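LPS-assembly lipoprotein LptE (PDB 5TSE) probably binds lipopolysaccharide and, together with LptD, takes part in its assembly at the surface of the outer membrane. Local coordinates at residues Leu18-Pro21 with Ala22-Asp26; Val107-Glu110 with Asn111-Ser115; Asp123-Ala126 with Gln127-Thr130. All coordinates share one frame; numbering follows the deposited sequence.

Contact 1: residues Leu18-Pro21 with Ala22-Asp26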
# COMPACT_ATOMS: atom_id res chain seq x y z
N LEU A 18 11.31 4.13 -5.05
CA LEU A 18 10.56 3.09 -4.36
C LEU A 18 11.39 1.84 -4.13
O LEU A 18 12.01 1.31 -5.06
CB LEU A 18 9.34 2.66 -5.18
CG LEU A 18 8.39 3.73 -5.71
CD1 LEU A 18 7.31 3.08 -6.55
CD2 LEU A 18 7.77 4.52 -4.57
N GLU A 19 11.42 1.38 -2.88
CA GLU A 19 12.08 0.17 -2.53
C GLU A 19 10.95 -0.71 -2.03
O GLU A 19 10.35 -0.43 -0.99
CB GLU A 19 13.13 0.35 -1.45
CG GLU A 19 13.86 -0.97 -1.20
CD GLU A 19 14.79 -0.94 -0.01
OE1 GLU A 19 15.04 0.16 0.50
OE2 GLU A 19 15.26 -2.02 0.39
N LEU A 20 10.68 -1.78 -2.76
CA LEU A 20 9.60 -2.69 -2.46
C LEU A 20 10.11 -4.10 -2.47
O LEU A 20 11.06 -4.39 -3.18
CB LEU A 20 8.56 -2.60 -3.57
CG LEU A 20 7.97 -1.21 -3.85
CD1 LEU A 20 7.07 -1.22 -5.08
CD2 LEU A 20 7.21 -0.73 -2.63
N PRO A 21 9.48 -4.99 -1.68
CA PRO A 21 9.90 -6.39 -1.74
C PRO A 21 9.55 -6.95 -3.11
O PRO A 21 8.83 -6.32 -3.89
CB PRO A 21 9.05 -7.09 -0.65
CG PRO A 21 8.35 -6.01 0.11
CD PRO A 21 8.41 -4.75 -0.69
N ALA A 22 10.04 -8.15 -3.39
CA ALA A 22 9.77 -8.81 -4.65
C ALA A 22 8.31 -9.19 -4.75
O ALA A 22 7.60 -9.30 -3.74
CB ALA A 22 10.66 -10.05 -4.79
N LYS A 23 7.86 -9.37 -5.99
CA LYS A 23 6.49 -9.76 -6.27
C LYS A 23 5.46 -8.79 -5.68
O LYS A 23 4.55 -9.17 -4.95
CB LYS A 23 6.26 -11.22 -5.82
CG LYS A 23 7.18 -12.18 -6.57
CD LYS A 23 6.93 -13.65 -6.28
CE LYS A 23 7.84 -14.49 -7.17
NZ LYS A 23 7.68 -15.95 -7.00
N THR A 24 5.65 -7.52 -6.03
CA THR A 24 4.76 -6.43 -5.64
C THR A 24 4.55 -5.51 -6.86
O THR A 24 4.33 -4.32 -6.71
CB THR A 24 5.33 -5.61 -4.46
OG1 THR A 24 6.64 -5.14 -4.79
CG2 THR A 24 5.40 -6.43 -3.19
N ASP A 25 4.65 -6.08 -8.06
CA ASP A 25 4.51 -5.32 -9.30
C ASP A 25 3.20 -4.53 -9.36
O ASP A 25 3.19 -3.33 -9.65
CB ASP A 25 4.63 -6.23 -10.53
CG ASP A 25 6.02 -6.85 -10.67
OD1 ASP A 25 7.02 -6.26 -10.21
OD2 ASP A 25 6.13 -7.92 -11.29
N ASP A 26 2.09 -5.21 -9.06
CA ASP A 26 0.78 -4.55 -9.07
C ASP A 26 0.77 -3.32 -8.16
O ASP A 26 0.29 -2.27 -8.55
CB ASP A 26 -0.33 -5.54 -8.69
CG ASP A 26 -0.53 -6.63 -9.74
OD1 ASP A 26 -0.31 -6.37 -10.94
OD2 ASP A 26 -0.95 -7.76 -9.37
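The hydroxyl of Thr24 closes the turn by donating a hydrogen bond to the carbonyl of Pro21, three residues back: Thr24 OG1 lies 2.6 Å from Pro21 O. It meets the oxygen fairly head-on, with a C=O...OG1 angle of 158°, and stands somewhat off the carbonyl plane. A chi1 of 55° sets OG1 between the backbone N and the carbonyl carbon of its own residue, which aims it back across the turn. The methyl then falls beside the backbone N, where Thr24 CG2 packs 3.5 Å from the same Pro21 O. Thr24 CG2 also comes within 4.3 Å of Pro21 CD. Thr24 OG1 rests 3.4 Å from Leu20 CB, and Leu20 CD1 follows at 4.0 Å from Thr24 OG1, so the hydroxyl of this buried threonine is gripped by the Pro21 carbonyl and packed against the Leu20 side chain.

The backbone supplies the bend. Pro21 and Ala22 have polyproline-II-like angles, and Lys23 adopts left-handed helical angles (phi 57°) that turn the chain back, its side chain leading away from Leu18-Pro21. Further out, Val53 of strand 49-64 touches both Leu20 and Pro21, Tyr56 of that strand packs on Thr24, and Glu28 of the following helix lies against Leu20. Thr24 occupies the N-cap position of helix 25-37, yet its hydroxyl is spent on the turn rather than on a capping bond. The arrangement is the strand-to-helix connection of a beta-alpha-beta unit, leading from strand 15-19 into helix 25-37.

Contact 2: residues Val107-Glu110 with Asn111-Ser115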
# COMPACT_ATOMS: atom_id res chain seq x y z
N VAL A 107 -19.65 -21.29 -5.97
CA VAL A 107 -18.22 -21.55 -5.73
C VAL A 107 -17.40 -21.39 -7.02
O VAL A 107 -16.22 -21.04 -6.95
CB VAL A 107 -18.00 -22.96 -5.12
CG1 VAL A 107 -16.51 -23.28 -4.97
CG2 VAL A 107 -18.69 -23.07 -3.77
N ASN A 108 -18.02 -21.64 -8.17
CA ASN A 108 -17.33 -21.50 -9.46
C ASN A 108 -16.82 -20.08 -9.71
O ASN A 108 -15.71 -19.88 -10.21
CB ASN A 108 -18.27 -21.89 -10.61
CG ASN A 108 -18.73 -23.33 -10.54
OD1 ASN A 108 -18.26 -24.11 -9.70
ND2 ASN A 108 -19.67 -23.69 -11.41
N THR A 109 -17.64 -19.10 -9.32
CA THR A 109 -17.34 -17.68 -9.51
C THR A 109 -16.24 -17.10 -8.60
O THR A 109 -15.71 -16.03 -8.87
CB THR A 109 -18.62 -16.86 -9.31
OG1 THR A 109 -19.05 -16.98 -7.95
CG2 THR A 109 -19.73 -17.34 -10.24
N GLU A 110 -15.94 -17.81 -7.51
CA GLU A 110 -14.90 -17.43 -6.53
C GLU A 110 -13.67 -16.72 -7.09
O GLU A 110 -13.27 -15.67 -6.61
CB GLU A 110 -14.44 -18.71 -5.82
CG GLU A 110 -13.25 -18.56 -4.88
CD GLU A 110 -12.84 -19.86 -4.20
OE1 GLU A 110 -13.58 -20.86 -4.27
OE2 GLU A 110 -11.77 -19.86 -3.57
N ASN A 111 -13.06 -17.33 -8.10
CA ASN A 111 -11.86 -16.82 -8.74
C ASN A 111 -12.05 -15.44 -9.39
O ASN A 111 -11.20 -14.57 -9.25
CB ASN A 111 -11.36 -17.85 -9.76
CG ASN A 111 -10.95 -19.18 -9.10
OD1 ASN A 111 -10.43 -19.19 -7.97
ND2 ASN A 111 -11.17 -20.30 -9.80
N GLN A 112 -13.17 -15.25 -10.09
CA GLN A 112 -13.49 -13.96 -10.70
C GLN A 112 -13.72 -12.92 -9.61
O GLN A 112 -13.19 -11.83 -9.68
CB GLN A 112 -14.75 -14.02 -11.54
CG GLN A 112 -14.71 -14.96 -12.71
CD GLN A 112 -15.99 -14.89 -13.55
OE1 GLN A 112 -16.96 -14.21 -13.18
NE2 GLN A 112 -15.99 -15.60 -14.68
N GLN A 113 -14.55 -13.28 -8.63
CA GLN A 113 -14.87 -12.40 -7.51
C GLN A 113 -13.64 -11.99 -6.74
O GLN A 113 -13.46 -10.81 -6.43
CB GLN A 113 -15.81 -13.10 -6.53
CG GLN A 113 -17.20 -13.40 -7.07
CD GLN A 113 -18.06 -14.16 -6.08
OE1 GLN A 113 -17.57 -15.01 -5.34
NE2 GLN A 113 -19.36 -13.88 -6.09
N GLU A 114 -12.79 -12.97 -6.42
CA GLU A 114 -11.59 -12.68 -5.63
C GLU A 114 -10.58 -11.85 -6.35
O GLU A 114 -10.12 -10.86 -5.80
CB GLU A 114 -10.97 -13.96 -5.02
CG GLU A 114 -11.89 -14.55 -3.96
CD GLU A 114 -11.32 -15.70 -3.17
OE1 GLU A 114 -10.09 -15.84 -3.05
OE2 GLU A 114 -12.14 -16.46 -2.61
N SER A 115 -10.24 -12.20 -7.58
CA SER A 115 -9.28 -11.38 -8.32
C SER A 115 -9.81 -9.93 -8.46
O SER A 115 -9.05 -8.98 -8.43
CB SER A 115 -8.97 -12.00 -9.68
OG SER A 115 -10.15 -12.16 -10.43
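Thr109 to Glu114 form the entry into the long helix 110-134, where the connection from strand 92-101 winds into the first helical turn. Glu110 and Glu114, one turn apart, run side by side and point the same way. The closest touch between their side chains is from Glu114 OE2 to the methylene Glu110 CG, 3.3 Å away, and the two carboxylate planes differ by 33°. One oxygen of each is also near the other, Glu110 OE2 to Glu114 OE2 being 3.6 Å. This pairing of like charges is offset by Arg60 of strand 49-64, which makes salt bridges to Glu110 OE2 through NH2 and to Glu114 OE1 through NE. Tyr100 OH is hydrogen-bonded to Glu114 OE2, so both oxygens of this buried carboxylate have partners, and the arginine would probably favour the charged form of both acids.

Glu110 reaches its place because CG stands opposite the backbone N (chi1 173°) and the chain beyond is extended. Nearer the backbone, Glu114 N donates to Glu110 O at 2.7 Å, and the methylene Glu114 CG lies 3.2 Å from that same Glu110 O. The preceding backbone bond, Gln113 N to Thr109 O, is 3.0 Å long and almost straight.

On the neighbouring flank Thr109 meets Gln113. The Thr109 hydroxyl is itself bonded to Thr106 O, just before this turn, and it lies over the face of the Gln113 amide, Thr109 OG1 being 3.5 Å from Gln113 CD.

Contact 3: residues Asp123-Ala126 with Gln127-Thr130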
# COMPACT_ATOMS: atom_id res chain seq x y z
N ASP A 123 -5.35 -1.27 -5.05
CA ASP A 123 -5.61 0.11 -5.46
C ASP A 123 -5.90 1.00 -4.25
O ASP A 123 -5.28 2.03 -4.07
CB ASP A 123 -6.80 0.14 -6.42
CG ASP A 123 -6.97 1.47 -7.06
OD1 ASP A 123 -6.06 1.87 -7.82
OD2 ASP A 123 -8.03 2.11 -6.84
N ASP A 124 -6.84 0.55 -3.41
CA ASP A 124 -7.24 1.25 -2.17
C ASP A 124 -5.99 1.54 -1.35
O ASP A 124 -5.74 2.68 -0.97
CB ASP A 124 -8.25 0.35 -1.40
CG ASP A 124 -8.70 0.94 -0.02
OD1 ASP A 124 -7.98 1.74 0.60
OD2 ASP A 124 -9.79 0.55 0.46
N LEU A 125 -5.19 0.51 -1.11
CA LEU A 125 -3.97 0.67 -0.32
C LEU A 125 -2.97 1.63 -0.98
O LEU A 125 -2.36 2.42 -0.29
CB LEU A 125 -3.33 -0.68 -0.01
CG LEU A 125 -2.13 -0.63 0.95
CD1 LEU A 125 -2.49 0.13 2.23
CD2 LEU A 125 -1.66 -2.03 1.28
N ALA A 126 -2.81 1.57 -2.30
CA ALA A 126 -1.90 2.48 -3.00
C ALA A 126 -2.28 3.95 -2.72
O ALA A 126 -1.42 4.81 -2.49
CB ALA A 126 -1.89 2.21 -4.51
N GLN A 127 -3.60 4.21 -2.73
CA GLN A 127 -4.13 5.55 -2.47
C GLN A 127 -3.89 5.98 -1.01
O GLN A 127 -3.53 7.12 -0.78
CB GLN A 127 -5.63 5.63 -2.85
CG GLN A 127 -5.88 5.33 -4.33
CD GLN A 127 -7.32 5.54 -4.78
OE1 GLN A 127 -7.96 6.53 -4.42
NE2 GLN A 127 -7.83 4.63 -5.60
N GLN A 128 -4.05 5.07 -0.04
CA GLN A 128 -3.79 5.42 1.38
C GLN A 128 -2.31 5.75 1.61
O GLN A 128 -1.99 6.67 2.36
CB GLN A 128 -4.15 4.31 2.36
CG GLN A 128 -5.61 3.94 2.48
CD GLN A 128 -5.81 2.82 3.50
OE1 GLN A 128 -5.48 2.97 4.69
NE2 GLN A 128 -6.34 1.71 3.05
N ILE A 129 -1.43 4.96 1.02
CA ILE A 129 0.01 5.20 1.16
C ILE A 129 0.33 6.57 0.59
O ILE A 129 1.02 7.36 1.22
CB ILE A 129 0.84 4.16 0.39
CG1 ILE A 129 0.65 2.78 1.03
CG2 ILE A 129 2.32 4.53 0.42
CD1 ILE A 129 1.16 1.63 0.19
N THR A 130 -0.17 6.82 -0.60
CA THR A 130 0.04 8.08 -1.27
C THR A 130 -0.57 9.26 -0.49
O THR A 130 0.03 10.34 -0.41
CB THR A 130 -0.52 8.00 -2.70
OG1 THR A 130 0.24 7.02 -3.43
CG2 THR A 130 -0.41 9.31 -3.39
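Gln128 reaches back along its helix to Asp124, one turn earlier. Its CB sits over the backbone, 3.7 Å from Leu125 O. CG lies beside the backbone N of its own residue (chi1 -66°), which points the chain toward the preceding turn; there Gln128 CG is 3.7 Å from both Asp124 O and Asp124 OD1. Gln128 CD continues the extended chain and passes 3.8 Å from Asp124 OD1, and at the tip Gln128 NE2 donates to Asp124 OD1 at 2.9 Å, with an N-H...O angle of 150°. The amide comes from above the carboxylate, 40° out of its plane. NE2 also bonds to Thr95 O of strand 92-101, and the other carboxylate oxygen, Asp124 OD2, forms a salt bridge with Arg98, so amide and acid are each held by a strand neighbour and by one another.

Asp123 and Gln127 repeat the spacing on the next flank, but Gln127 NE2 to Asp123 OD2, 2.8 Å, is a weak, bent bond with the two planes steeply inclined. The stronger polar partner of Asp123 is Tyr34 OH of helix 25-37, at OD1. Thr130 bonds twice to Ala126 O, with OG1 at 2.9 Å and its N approaching from the opposite face of the carbonyl plane. Leu125 and Ile129 form the apolar side, Leu125 CG meeting Ile129 CD1 at 4.1 Å, and face Leu74, Val76 and Phe78 of strand 68-81. Residues paired four apart, with Leu125 and Ile129 packed on strand 68-81 and the polar pair Asp124-Gln128 bonded to strand 92-101, are characteristic of an amphipathic alpha-helix lying on a beta-sheet.

In the fold
From the N terminus the chain leaves strand 15-19 and turns through contact 1 into helix 25-37, which leads to strand 41-42 in a parallel beta-alpha-beta unit. Contact 1 also packs on strand 49-64, which runs parallel to strand 15-19. Strands 68-81 and 92-101 then follow in antiparallel order. Contact 2 closes the first turn of helix 110-134, and contact 3 lies further along the same helix. The three are local and in series, so none nests in or crosses another. Contact 2 fastens the start of the helix to strands 49-64, 68-81 and 92-101. Contact 3, its centre about 24 Å from that of contact 2, joins the later part to the sheet and to helix 25-37.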